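Local coordinates for SspB protein (Streptomyces clavuligerus, PDB 6JUF) that probably acts as a DNA-cleaving enzyme (DNase) of the SspABCD-SspE system, a phosphorothioation-sensing bacterial defence against phages, at residues B[14-19]-B[60-65]; B[128-133]-B[150-155]; B[286-291]-B[301-306]. All coordinates share one frame; numbering follows the deposited sequence.

Contact 1 (B[14-19]-B[60-65]); sequences FARHET and MRYWSR
The His17 imidazole is folded back between its own backbone N and carbonyl carbon (chi1 41°), while the Tyr62 phenol swings out on the far side of CB from its N (chi1 169°), and the two side chains run alongside each other, pointing the same way. With the Trp63 indole they make an aromatic cluster, which joins the loop between helices 5-9 and 24-34 to helix 57-66. His17 turns its edge toward the face of Tyr62 in an offset edge-to-face pair, the planes at 66° and the centroids 5.9 Å apart; the closest approach is from His17 CD2 to Tyr62 CE2, at 4.1 Å. Toward Trp63 the histidine presents chiefly its CB, 3.7 Å from the indole NE1; those two rings are nearly parallel but slid so far that they hardly overlap. The polar atoms of the two helix residues are tied down: Trp63 NE1 donates to Phe20 O, and Tyr62 OH is hydrogen-bonded to Trp127 O.

His17 belongs to a type I turn from Ala15 to Glu18, closed by Glu18 N on Ala15 O at 3.0 Å. Arg16 lays its CB against Tyr62 CD1, at 3.8 Å, before its chain bends at the next bond. Its guanidinium ends near that of Arg65, a pair of like charges probably eased by the salt bridge from Arg65 to Glu72. Glu18 of this turn is a magnesium ligand in another structure of the protein, although no metal is bound to it here. The His17 imidazole is held at both nitrogens, which fixes its rotation: NE2 is hydrogen-bonded to Asp172 OD1, and His17 ND1 accepts a hydrogen bond from the backbone N of Thr19, which lies near the ring plane, at 2.9 Å.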
loop_
_atom_site.group_PDB
_atom_site.type_symbol
_atom_site.label_atom_id
_atom_site.label_comp_id
_atom_site.label_asym_id
_atom_site.label_seq_id
_atom_site.Cartn_x
_atom_site.Cartn_y
_atom_site.Cartn_z
ATOM N N PHE B 14 -12.923 -9.206 19.815
ATOM C CA PHE B 14 -12.923 -7.727 19.812
ATOM C C PHE B 14 -11.558 -7.184 20.248
ATOM O O PHE B 14 -10.975 -7.660 21.240
ATOM C CB PHE B 14 -14.019 -7.193 20.778
ATOM C CG PHE B 14 -15.401 -7.634 20.377
ATOM C CD1 PHE B 14 -16.180 -6.841 19.500
ATOM C CD2 PHE B 14 -15.900 -8.867 20.818
ATOM C CE1 PHE B 14 -17.423 -7.312 19.083
ATOM C CE2 PHE B 14 -17.157 -9.286 20.418
ATOM C CZ PHE B 14 -17.899 -8.523 19.562
ATOM N N ALA B 15 -11.052 -6.234 19.460
ATOM C CA ALA B 15 -9.865 -5.410 19.783
ATOM C C ALA B 15 -8.586 -6.234 19.895
ATOM O O ALA B 15 -7.632 -5.767 20.472
ATOM C CB ALA B 15 -10.104 -4.584 21.050
ATOM N N ARG B 16 -8.552 -7.457 19.372
ATOM C CA ARG B 16 -7.295 -8.255 19.479
ATOM C C ARG B 16 -6.198 -7.696 18.559
ATOM O O ARG B 16 -5.011 -8.076 18.700
ATOM C CB ARG B 16 -7.571 -9.708 19.076
ATOM C CG ARG B 16 -8.694 -10.368 19.855
ATOM C CD ARG B 16 -8.214 -11.189 20.992
ATOM N NE ARG B 16 -9.327 -11.900 21.662
ATOM C CZ ARG B 16 -9.277 -13.194 21.992
ATOM N NH1 ARG B 16 -8.174 -13.944 21.715
ATOM N NH2 ARG B 16 -10.309 -13.776 22.605
ATOM N N HIS B 17 -6.539 -6.788 17.624
ATOM C CA HIS B 17 -5.556 -6.100 16.791
ATOM C C HIS B 17 -4.921 -4.952 17.541
ATOM O O HIS B 17 -3.979 -4.308 17.045
ATOM C CB HIS B 17 -6.272 -5.520 15.557
ATOM C CG HIS B 17 -7.622 -4.912 15.905
ATOM N ND1 HIS B 17 -7.728 -3.713 16.555
ATOM C CD2 HIS B 17 -8.926 -5.391 15.733
ATOM C CE1 HIS B 17 -9.078 -3.453 16.748
ATOM N NE2 HIS B 17 -9.767 -4.489 16.236
ATOM N N GLU B 18 -5.424 -4.661 18.735
ATOM C CA GLU B 18 -4.936 -3.527 19.596
ATOM C C GLU B 18 -4.865 -2.212 18.866
ATOM O O GLU B 18 -3.979 -1.379 19.122
ATOM C CB GLU B 18 -3.560 -3.889 20.270
ATOM C CG GLU B 18 -3.746 -5.094 21.183
ATOM C CD GLU B 18 -2.461 -5.625 21.770
ATOM O OE1 GLU B 18 -1.889 -4.818 22.518
ATOM O OE2 GLU B 18 -2.093 -6.811 21.604
ATOM N N THR B 19 -5.849 -1.989 18.010
ATOM C CA THR B 19 -5.995 -0.787 17.150
ATOM C C THR B 19 -5.003 -0.696 16.011
ATOM O O THR B 19 -4.979 0.329 15.309
ATOM C CB THR B 19 -6.051 0.613 17.886
ATOM O OG1 THR B 19 -4.751 1.076 18.288
ATOM C CG2 THR B 19 -6.986 0.564 19.121
ATOM N N MET B 60 -0.559 -9.273 14.418
ATOM C CA MET B 60 -0.163 -9.923 13.152
ATOM C C MET B 60 -0.828 -11.316 12.998
ATOM O O MET B 60 -1.367 -11.641 11.939
ATOM C CB MET B 60 1.363 -10.042 13.107
ATOM C CG MET B 60 1.919 -10.694 11.840
ATOM S SD MET B 60 3.686 -10.890 12.020
ATOM C CE MET B 60 4.259 -10.786 10.331
ATOM N N ARG B 61 -0.798 -12.104 14.086
ATOM C CA ARG B 61 -1.464 -13.397 14.135
ATOM C C ARG B 61 -2.972 -13.260 13.860
ATOM O O ARG B 61 -3.543 -14.018 13.036
ATOM C CB ARG B 61 -1.202 -13.985 15.528
ATOM C CG ARG B 61 -1.911 -15.331 15.837
ATOM C CD ARG B 61 -1.661 -15.683 17.303
ATOM N NE ARG B 61 -2.392 -16.861 17.675
ATOM C CZ ARG B 61 -2.211 -17.479 18.843
ATOM N NH1 ARG B 61 -1.287 -16.990 19.695
ATOM N NH2 ARG B 61 -2.931 -18.555 19.141
ATOM N N TYR B 62 -3.608 -12.285 14.539
ATOM C CA TYR B 62 -5.028 -12.016 14.421
ATOM C C TYR B 62 -5.412 -11.731 12.951
ATOM O O TYR B 62 -6.355 -12.276 12.419
ATOM C CB TYR B 62 -5.448 -10.859 15.363
ATOM C CG TYR B 62 -6.857 -10.414 15.027
ATOM C CD1 TYR B 62 -7.982 -11.085 15.527
ATOM C CD2 TYR B 62 -7.045 -9.312 14.144
ATOM C CE1 TYR B 62 -9.260 -10.703 15.134
ATOM C CE2 TYR B 62 -8.344 -8.919 13.780
ATOM C CZ TYR B 62 -9.440 -9.647 14.288
ATOM O OH TYR B 62 -10.707 -9.289 13.895
ATOM N N TRP B 63 -4.633 -10.866 12.315
ATOM C CA TRP B 63 -4.978 -10.411 10.958
ATOM C C TRP B 63 -4.896 -11.584 10.005
ATOM O O TRP B 63 -5.722 -11.716 9.098
ATOM C CB TRP B 63 -4.183 -9.205 10.474
ATOM C CG TRP B 63 -4.679 -7.943 11.070
ATOM C CD1 TRP B 63 -3.972 -7.024 11.831
ATOM C CD2 TRP B 63 -6.043 -7.398 10.933
ATOM N NE1 TRP B 63 -4.815 -5.956 12.212
ATOM C CE2 TRP B 63 -6.061 -6.130 11.685
ATOM C CE3 TRP B 63 -7.206 -7.806 10.246
ATOM C CZ2 TRP B 63 -7.219 -5.346 11.783
ATOM C CZ3 TRP B 63 -8.360 -6.993 10.353
ATOM C CH2 TRP B 63 -8.354 -5.809 11.098
ATOM N N SER B 64 -3.887 -12.441 10.164
ATOM C CA SER B 64 -3.829 -13.637 9.273
ATOM C C SER B 64 -5.063 -14.537 9.436
ATOM O O SER B 64 -5.596 -14.985 8.418
ATOM C CB SER B 64 -2.608 -14.468 9.617
ATOM O OG SER B 64 -1.506 -13.864 8.976
ATOM N N ARG B 65 -5.514 -14.797 10.683
ATOM C CA ARG B 65 -6.711 -15.613 10.942
ATOM C C ARG B 65 -7.947 -14.893 10.361
ATOM O O ARG B 65 -8.803 -15.494 9.730
ATOM C CB ARG B 65 -6.812 -15.801 12.451
ATOM C CG ARG B 65 -7.706 -16.885 13.063
ATOM C CD ARG B 65 -7.296 -17.016 14.543
ATOM N NE ARG B 65 -7.755 -15.950 15.528
ATOM C CZ ARG B 65 -7.034 -15.397 16.540
ATOM N NH1 ARG B 65 -5.743 -15.707 16.733
ATOM N NH2 ARG B 65 -7.563 -14.496 17.337
#

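Contact 2 (B[128-133]-B[150-155]); sequences APSWYV and QVIVRH
The His155 imidazole is the flat group that meets the other helix here, and Val133 reaches it obliquely, squarely over neither its face nor its edge. Val133 CG1 stops 4.0 Å from His155 ND1, and the other methyl, CG2, rests at 4.1 Å from His155 CB, so that the valine fork touches both the base of the side chain and one nitrogen of the ring. That nitrogen also turns back on its own helix in a weak hydrogen bond to the carbonyl O of Val151, one turn earlier. Leu6 of helix 5-9 packs on both His155 and Val133.

The larger part of the interface is aliphatic. Val133 CG1 lies 3.7 Å from Ile152 CG1 and also meets Val151 CG1, inserting one methyl among Val151, Ile152 and His155. This is helix-on-helix packing within the helix-strand-helix succession of 129-137, 142-144 and 145-159; the short axes cross steeply, at 110°, with a closest approach of 9.8 Å, and the backbones come nearest at Val133 and Ile152.

One turn back from Val133, Ser130 supplies the remaining surface. With CG1 anti to the carbonyl carbon (chi1 -63°) and CD1 extended beyond it, Ile152 lays CG2 and CD1 against one side of Ser130: CG2 is 3.7 Å from Ser130 OG, and CD1 is 3.8 Å from Ser130 CB. The hydroxyl thus has isoleucine methyls beside it, yet is hydrogen-bonded to Asp172 OD2 on helix 166-180, the helix whose Ile169 also touches Ile152.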
loop_
_atom_site.group_PDB
_atom_site.type_symbol
_atom_site.label_atom_id
_atom_site.label_comp_id
_atom_site.label_asym_id
_atom_site.label_seq_id
_atom_site.Cartn_x
_atom_site.Cartn_y
_atom_site.Cartn_z
ATOM N N ALA B 128 -14.249 -10.874 12.755
ATOM C CA ALA B 128 -14.373 -9.409 12.911
ATOM C C ALA B 128 -15.800 -8.937 13.146
ATOM O O ALA B 128 -16.397 -8.292 12.265
ATOM C CB ALA B 128 -13.716 -8.682 11.707
ATOM N N PRO B 129 -16.382 -9.296 14.304
ATOM C CA PRO B 129 -17.821 -8.950 14.489
ATOM C C PRO B 129 -18.132 -7.475 14.309
ATOM O O PRO B 129 -19.200 -7.120 13.818
ATOM C CB PRO B 129 -18.126 -9.463 15.911
ATOM C CG PRO B 129 -16.736 -9.715 16.554
ATOM C CD PRO B 129 -15.861 -10.163 15.392
ATOM N N SER B 130 -17.234 -6.613 14.767
ATOM C CA SER B 130 -17.474 -5.150 14.668
ATOM C C SER B 130 -17.580 -4.710 13.229
ATOM O O SER B 130 -18.438 -3.872 12.870
ATOM C CB SER B 130 -16.448 -4.318 15.439
ATOM O OG SER B 130 -16.661 -4.490 16.828
ATOM N N TRP B 131 -16.702 -5.271 12.405
ATOM C CA TRP B 131 -16.790 -5.009 10.943
ATOM C C TRP B 131 -18.067 -5.534 10.345
ATOM O O TRP B 131 -18.700 -4.860 9.505
ATOM C CB TRP B 131 -15.624 -5.709 10.225
ATOM C CG TRP B 131 -14.312 -4.911 10.234
ATOM C CD1 TRP B 131 -13.714 -4.345 9.137
ATOM C CD2 TRP B 131 -13.389 -4.682 11.359
ATOM N NE1 TRP B 131 -12.490 -3.775 9.468
ATOM C CE2 TRP B 131 -12.263 -3.931 10.822
ATOM C CE3 TRP B 131 -13.380 -5.031 12.732
ATOM C CZ2 TRP B 131 -11.189 -3.526 11.626
ATOM C CZ3 TRP B 131 -12.323 -4.604 13.531
ATOM C CH2 TRP B 131 -11.259 -3.852 13.014
ATOM N N TYR B 132 -18.438 -6.748 10.727
ATOM C CA TYR B 132 -19.712 -7.339 10.268
ATOM C C TYR B 132 -20.926 -6.442 10.649
ATOM O O TYR B 132 -21.758 -6.145 9.811
ATOM C CB TYR B 132 -19.888 -8.796 10.776
ATOM C CG TYR B 132 -21.075 -9.423 10.086
ATOM C CD1 TYR B 132 -22.373 -9.291 10.612
ATOM C CD2 TYR B 132 -20.899 -10.192 8.926
ATOM C CE1 TYR B 132 -23.458 -9.873 9.962
ATOM C CE2 TYR B 132 -21.990 -10.748 8.260
ATOM C CZ TYR B 132 -23.248 -10.564 8.771
ATOM O OH TYR B 132 -24.308 -11.124 8.132
ATOM N N VAL B 133 -21.000 -5.953 11.885
ATOM C CA VAL B 133 -22.091 -5.018 12.250
ATOM C C VAL B 133 -22.014 -3.774 11.358
ATOM O O VAL B 133 -23.016 -3.337 10.801
ATOM C CB VAL B 133 -21.995 -4.582 13.741
ATOM C CG1 VAL B 133 -23.112 -3.530 14.033
ATOM C CG2 VAL B 133 -22.191 -5.796 14.650
ATOM N N GLN B 150 -22.238 2.391 19.715
ATOM C CA GLN B 150 -23.508 2.018 20.398
ATOM C C GLN B 150 -24.289 0.930 19.649
ATOM O O GLN B 150 -24.861 0.003 20.265
ATOM C CB GLN B 150 -24.358 3.269 20.694
ATOM C CG GLN B 150 -23.756 4.061 21.854
ATOM C CD GLN B 150 -23.498 3.207 23.110
ATOM O OE1 GLN B 150 -22.353 3.151 23.640
ATOM N NE2 GLN B 150 -24.565 2.557 23.616
ATOM N N VAL B 151 -24.281 0.992 18.315
ATOM C CA VAL B 151 -24.924 -0.056 17.543
ATOM C C VAL B 151 -24.259 -1.417 17.748
ATOM O O VAL B 151 -24.929 -2.413 17.938
ATOM C CB VAL B 151 -25.083 0.335 16.063
ATOM C CG1 VAL B 151 -25.735 -0.806 15.263
ATOM C CG2 VAL B 151 -26.003 1.520 16.005
ATOM N N ILE B 152 -22.927 -1.433 17.745
ATOM C CA ILE B 152 -22.237 -2.687 17.972
ATOM C C ILE B 152 -22.536 -3.223 19.389
ATOM O O ILE B 152 -22.803 -4.390 19.534
ATOM C CB ILE B 152 -20.729 -2.584 17.739
ATOM C CG1 ILE B 152 -20.465 -2.220 16.268
ATOM C CG2 ILE B 152 -20.074 -3.891 18.116
ATOM C CD1 ILE B 152 -19.106 -1.596 16.008
ATOM N N VAL B 153 -22.513 -2.328 20.390
ATOM C CA VAL B 153 -22.823 -2.716 21.779
ATOM C C VAL B 153 -24.206 -3.404 21.821
ATOM O O VAL B 153 -24.356 -4.420 22.449
ATOM C CB VAL B 153 -22.829 -1.507 22.715
ATOM C CG1 VAL B 153 -23.539 -1.790 24.062
ATOM C CG2 VAL B 153 -21.410 -0.976 22.883
ATOM N N ARG B 154 -25.205 -2.810 21.143
ATOM C CA ARG B 154 -26.563 -3.339 21.138
ATOM C C ARG B 154 -26.555 -4.779 20.626
ATOM O O ARG B 154 -27.144 -5.672 21.232
ATOM C CB ARG B 154 -27.465 -2.397 20.322
ATOM C CG ARG B 154 -28.966 -2.671 20.408
ATOM C CD ARG B 154 -29.757 -1.784 19.436
ATOM N NE ARG B 154 -29.905 -2.410 18.106
ATOM C CZ ARG B 154 -30.784 -3.381 17.813
ATOM N NH1 ARG B 154 -31.603 -3.867 18.741
ATOM N NH2 ARG B 154 -30.855 -3.875 16.589
ATOM N N HIS B 155 -25.862 -4.999 19.492
ATOM C CA HIS B 155 -25.771 -6.325 18.891
ATOM C C HIS B 155 -25.011 -7.328 19.748
ATOM O O HIS B 155 -25.390 -8.497 19.884
ATOM C CB HIS B 155 -25.169 -6.230 17.464
ATOM C CG HIS B 155 -26.212 -5.978 16.429
ATOM N ND1 HIS B 155 -26.454 -4.751 15.896
ATOM C CD2 HIS B 155 -27.158 -6.825 15.906
ATOM C CE1 HIS B 155 -27.505 -4.829 15.061
ATOM N NE2 HIS B 155 -27.941 -6.097 15.075
#

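Contact 3 (B[286-291]-B[301-306]); sequences HQELQL and TFTSGP
Strands 289-293 and 298-302 form an antiparallel beta hairpin, and this contact lies at its open end, away from the connecting turn. Gln290 and Thr301 are a hydrogen-bonded pair: Thr301 N reaches Gln290 O at 2.8 Å in a nearly straight bond (172°), and Gln290 N returns to Thr301 O at 3.1 Å. Leu289 and Phe302, the next pair, are non-hydrogen-bonded, their backbones meeting through two CA-H...O contacts, from Phe302 CA to Glu288 O and from Leu289 CA to Thr301 O.

One further backbone bond follows: Thr303 N donates to Glu288 O at 3.1 Å, from within the carbonyl plane. The same oxygen accepts a water at 2.9 Å, and this water also bonds Thr301 OG1, bridging the two segments alongside the direct bonds. On the Gln290-Thr301 face, Thr301 OG1 sits between its own N and carbonyl carbon (chi1 70°), where it meets Gln290 CB at 3.4 Å as well as the water. Past the strand pair, Thr303 OG1 touches Glu288 CB, the two side chains crossing at roughly a right angle. On the face opposite Gln290 and Thr301, Leu289 CD2 lies 3.8 Å from Phe302 CB, and the phenyl ring carries Pro306 CB over one face, near the rim.

The order of helices and strands from 231 to 302 is consistent with a winged-helix unit, the hairpin being its wing. Strand 298-302 lies between 289-293 and 250-253, Leu289 and Phe302 both pack on Leu239 of helix 231-243, and Phe302 also touches Leu309 of helix 306-317.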
loop_
_atom_site.group_PDB
_atom_site.type_symbol
_atom_site.label_atom_id
_atom_site.label_comp_id
_atom_site.label_asym_id
_atom_site.label_seq_id
_atom_site.Cartn_x
_atom_site.Cartn_y
_atom_site.Cartn_z
ATOM N N HIS B 286 -19.537 -17.656 -19.321
ATOM C CA HIS B 286 -19.713 -18.893 -18.535
ATOM C C HIS B 286 -21.071 -19.462 -18.840
ATOM O O HIS B 286 -22.080 -18.878 -18.398
ATOM C CB HIS B 286 -19.600 -18.572 -17.037
ATOM C CG HIS B 286 -18.173 -18.464 -16.558
ATOM N ND1 HIS B 286 -17.487 -19.510 -15.991
ATOM C CD2 HIS B 286 -17.297 -17.380 -16.574
ATOM C CE1 HIS B 286 -16.247 -19.096 -15.690
ATOM N NE2 HIS B 286 -16.113 -17.827 -16.064
ATOM N N GLN B 287 -21.133 -20.576 -19.564
ATOM C CA GLN B 287 -22.401 -21.121 -19.982
ATOM C C GLN B 287 -23.202 -21.613 -18.774
ATOM O O GLN B 287 -24.442 -21.629 -18.850
ATOM C CB GLN B 287 -22.189 -22.203 -21.042
ATOM C CG GLN B 287 -23.485 -22.513 -21.828
ATOM C CD GLN B 287 -24.321 -23.598 -21.181
ATOM O OE1 GLN B 287 -23.786 -24.450 -20.462
ATOM N NE2 GLN B 287 -25.649 -23.588 -21.445
ATOM N N GLU B 288 -22.519 -21.888 -17.658
ATOM C CA GLU B 288 -23.125 -22.397 -16.432
ATOM C C GLU B 288 -23.876 -21.312 -15.666
ATOM O O GLU B 288 -24.624 -21.599 -14.739
ATOM C CB GLU B 288 -22.092 -23.005 -15.482
ATOM C CG GLU B 288 -21.122 -24.032 -16.073
ATOM C CD GLU B 288 -19.720 -23.430 -16.385
ATOM O OE1 GLU B 288 -18.718 -24.235 -16.353
ATOM O OE2 GLU B 288 -19.618 -22.154 -16.668
ATOM N N LEU B 289 -23.715 -20.053 -16.059
ATOM C CA LEU B 289 -24.322 -18.952 -15.328
ATOM C C LEU B 289 -25.312 -18.216 -16.221
ATOM O O LEU B 289 -25.046 -17.965 -17.377
ATOM C CB LEU B 289 -23.248 -17.938 -14.849
ATOM C CG LEU B 289 -22.150 -18.548 -13.970
ATOM C CD1 LEU B 289 -21.150 -17.440 -13.642
ATOM C CD2 LEU B 289 -22.687 -19.202 -12.683
ATOM N N GLN B 290 -26.459 -17.857 -15.655
ATOM C CA GLN B 290 -27.441 -17.015 -16.373
ATOM C C GLN B 290 -28.059 -15.993 -15.426
ATOM O O GLN B 290 -28.098 -16.159 -14.220
ATOM C CB GLN B 290 -28.596 -17.837 -17.003
ATOM C CG GLN B 290 -28.128 -18.717 -18.148
ATOM C CD GLN B 290 -29.309 -19.302 -18.939
ATOM O OE1 GLN B 290 -30.465 -19.112 -18.574
ATOM N NE2 GLN B 290 -29.020 -19.942 -20.051
ATOM N N LEU B 291 -28.529 -14.915 -16.003
ATOM C CA LEU B 291 -29.434 -14.025 -15.318
ATOM C C LEU B 291 -30.812 -14.294 -15.898
ATOM O O LEU B 291 -30.987 -14.213 -17.101
ATOM C CB LEU B 291 -29.091 -12.551 -15.504
ATOM C CG LEU B 291 -27.878 -12.005 -14.717
ATOM C CD1 LEU B 291 -27.995 -10.483 -14.744
ATOM C CD2 LEU B 291 -27.867 -12.440 -13.250
ATOM N N THR B 301 -28.597 -17.657 -11.863
ATOM C CA THR B 301 -28.713 -19.091 -11.815
ATOM C C THR B 301 -27.364 -19.745 -12.074
ATOM O O THR B 301 -26.521 -19.191 -12.819
ATOM C CB THR B 301 -29.767 -19.611 -12.794
ATOM O OG1 THR B 301 -29.304 -19.450 -14.147
ATOM C CG2 THR B 301 -31.105 -18.884 -12.527
ATOM N N PHE B 302 -27.175 -20.921 -11.495
ATOM C CA PHE B 302 -25.972 -21.713 -11.729
ATOM C C PHE B 302 -26.334 -23.209 -11.868
ATOM O O PHE B 302 -27.129 -23.720 -11.056
ATOM C CB PHE B 302 -24.915 -21.480 -10.580
ATOM C CG PHE B 302 -25.548 -21.271 -9.191
ATOM C CD1 PHE B 302 -25.943 -19.972 -8.791
ATOM C CD2 PHE B 302 -25.771 -22.342 -8.316
ATOM C CE1 PHE B 302 -26.557 -19.798 -7.556
ATOM C CE2 PHE B 302 -26.386 -22.122 -7.075
ATOM C CZ PHE B 302 -26.765 -20.852 -6.704
ATOM N N THR B 303 -25.787 -23.873 -12.903
ATOM C CA THR B 303 -26.238 -25.251 -13.278
ATOM C C THR B 303 -25.443 -26.291 -12.494
ATOM O O THR B 303 -25.655 -27.508 -12.650
ATOM C CB THR B 303 -26.030 -25.512 -14.775
ATOM O OG1 THR B 303 -24.635 -25.288 -15.124
ATOM C CG2 THR B 303 -26.945 -24.651 -15.636
ATOM N N SER B 304 -24.501 -25.816 -11.661
ATOM C CA SER B 304 -23.777 -26.714 -10.768
ATOM C C SER B 304 -23.378 -25.961 -9.532
ATOM O O SER B 304 -23.741 -24.785 -9.391
ATOM C CB SER B 304 -22.559 -27.389 -11.456
ATOM O OG SER B 304 -21.541 -26.445 -11.798
ATOM N N GLY B 305 -22.717 -26.630 -8.594
ATOM C CA GLY B 305 -22.428 -26.070 -7.267
ATOM C C GLY B 305 -21.761 -24.711 -7.380
ATOM O O GLY B 305 -20.767 -24.556 -8.098
ATOM N N PRO B 306 -22.236 -23.732 -6.631
ATOM C CA PRO B 306 -21.693 -22.384 -6.828
ATOM C C PRO B 306 -20.285 -22.148 -6.277
ATOM O O PRO B 306 -19.588 -21.211 -6.756
ATOM C CB PRO B 306 -22.698 -21.479 -6.124
ATOM C CG PRO B 306 -23.339 -22.383 -5.103
ATOM C CD PRO B 306 -23.446 -23.722 -5.807
HETATM O O HOH W 1 -27.448 -21.220 -15.112
#

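In the fold
Contacts 1 and 2 are both buried and adjoin one another: Phe14 packs on Pro129 and Ser130, and Trp131 meets both His17 and Trp63. They also share Asp172 of helix 166-180, which accepts hydrogen bonds from His17 and Ser130. Their cross-contact chemistry differs, aromatic rings joining loop to helix in contact 1 and branched aliphatic groups joining helix to helix in contact 2. Contact 3 stands apart, its centre 37 Å from that of contact 1 and on the opposite side of the chain's centre. Only partly buried, it relies on backbone hydrogen bonds and a bridging water, with the Leu289-Phe302 apolar packing on one face of the hairpin.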